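PDB 4RKS: mevalonate 3-kinase from Thermoplasma acidophilum, which catalyses the ATP-dependent phosphorylation of (R)-mevalonate to mevalonate 3-phosphate in an alternative mevalonate pathway of extreme acidophiles. Local coordinates for residues 278-281 and 282-285. Sequence-based numbering, arbitrary orientation.
Sequences SYLK and LIRK
Tyr-279 and Ile-283, one helical turn apart, meet obliquely, the isoleucine touching the ring with CD1 and CG2. Ile-283 CD1 lies 3.4 Å from Tyr-279 CE2, while the CG2 branch sits 3.5 Å from both Tyr-279 CZ and Tyr-279 OH. CG1 occupies the space between the backbone N and the carbonyl carbon (chi1 52°), which carries CD1 back along the helix to the ring and on to Leu-280 CD2, at 4.1 Å. From the same side of the ring plane, but near the CD1 rim, Leu-282 CD2 makes a looser contact, 4.2 Å from Tyr-279 CD1.

These pairings follow the i to i+3 and i to i+4 spacing of an alpha-helix, here the C-terminal part of helix 271-283 in the C-terminal domain of this GHMP-family kinase, at the surface and away from the mevalonate pocket. Beneath the Tyr-279 and Ile-283 side chains, Ile-283 N donates to Tyr-279 O at 3.1 Å with an N-H...O angle of 160°. The next bond, Arg-284 N to Leu-280 O, is weak and bent to 129°. Arg-284 doubles back through a bend at chi3, laying one guanidinium face over Leu-280 O, which stands 3.8 Å above the plane. Asn-289 receives a hydrogen bond from Arg-284 NH2 and gives one to Leu-280 O, tying the arginine and this part of the helix to strand 289-292, where Tyr-291 packs against both Leu-280 and Arg-284.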
# COMPACT_ATOMS: atom_id res chain seq x y z
N SER A 278 -17.76 16.45 4.10
CA SER A 278 -18.44 17.54 4.80
C SER A 278 -19.25 17.02 5.99
O SER A 278 -19.27 17.64 7.05
CB SER A 278 -19.35 18.32 3.85
OG SER A 278 -18.61 18.88 2.78
N TYR A 279 -19.92 15.89 5.81
CA TYR A 279 -20.67 15.28 6.90
C TYR A 279 -19.72 14.82 8.01
O TYR A 279 -20.03 14.97 9.19
CB TYR A 279 -21.50 14.10 6.39
CG TYR A 279 -22.11 13.23 7.48
CD1 TYR A 279 -23.20 13.67 8.23
CD2 TYR A 279 -21.61 11.96 7.75
CE1 TYR A 279 -23.76 12.86 9.23
CE2 TYR A 279 -22.16 11.15 8.74
CZ TYR A 279 -23.23 11.60 9.47
OH TYR A 279 -23.77 10.79 10.46
N LEU A 280 -18.56 14.29 7.61
CA LEU A 280 -17.54 13.84 8.56
C LEU A 280 -17.13 14.99 9.47
O LEU A 280 -16.93 14.79 10.67
CB LEU A 280 -16.31 13.26 7.81
CG LEU A 280 -16.55 11.94 7.07
CD1 LEU A 280 -15.28 11.43 6.37
CD2 LEU A 280 -17.10 10.89 8.02
N LYS A 281 -17.00 16.18 8.90
CA LYS A 281 -16.70 17.38 9.67
C LYS A 281 -17.77 17.68 10.72
O LYS A 281 -17.48 18.21 11.79
CB LYS A 281 -16.56 18.57 8.72
CG LYS A 281 -15.89 19.80 9.30
CD LYS A 281 -15.66 20.83 8.20
CE LYS A 281 -14.63 21.88 8.61
NZ LYS A 281 -15.15 22.81 9.65
N LEU A 282 -19.02 17.32 10.42
CA LEU A 282 -20.13 17.55 11.32
C LEU A 282 -20.09 16.61 12.53
O LEU A 282 -20.13 17.06 13.67
CB LEU A 282 -21.46 17.38 10.58
CG LEU A 282 -22.74 17.43 11.43
CD1 LEU A 282 -22.91 18.80 12.08
CD2 LEU A 282 -23.96 17.06 10.60
N ILE A 283 -19.99 15.31 12.28
CA ILE A 283 -20.00 14.35 13.37
C ILE A 283 -18.70 14.33 14.16
O ILE A 283 -18.64 13.74 15.24
CB ILE A 283 -20.30 12.93 12.88
CG1 ILE A 283 -19.38 12.55 11.72
CG2 ILE A 283 -21.73 12.85 12.42
CD1 ILE A 283 -19.69 11.17 11.14
N ARG A 284 -17.66 14.99 13.63
CA ARG A 284 -16.37 15.06 14.33
C ARG A 284 -16.54 15.78 15.66
O ARG A 284 -15.81 15.53 16.61
CB ARG A 284 -15.30 15.75 13.46
CG ARG A 284 -13.89 15.70 14.05
CD ARG A 284 -12.82 15.94 13.00
NE ARG A 284 -12.95 15.02 11.87
CZ ARG A 284 -13.08 15.39 10.60
NH1 ARG A 284 -13.06 16.68 10.28
NH2 ARG A 284 -13.20 14.47 9.65
N LYS A 285 -17.52 16.68 15.71
CA LYS A 285 -17.80 17.42 16.94
C LYS A 285 -18.46 16.51 17.98
O LYS A 285 -18.42 16.80 19.18
CB LYS A 285 -18.68 18.62 16.63
CG LYS A 285 -18.03 19.63 15.69
CD LYS A 285 -19.00 20.74 15.33
CE LYS A 285 -20.30 20.18 14.76
NZ LYS A 285 -21.26 21.24 14.33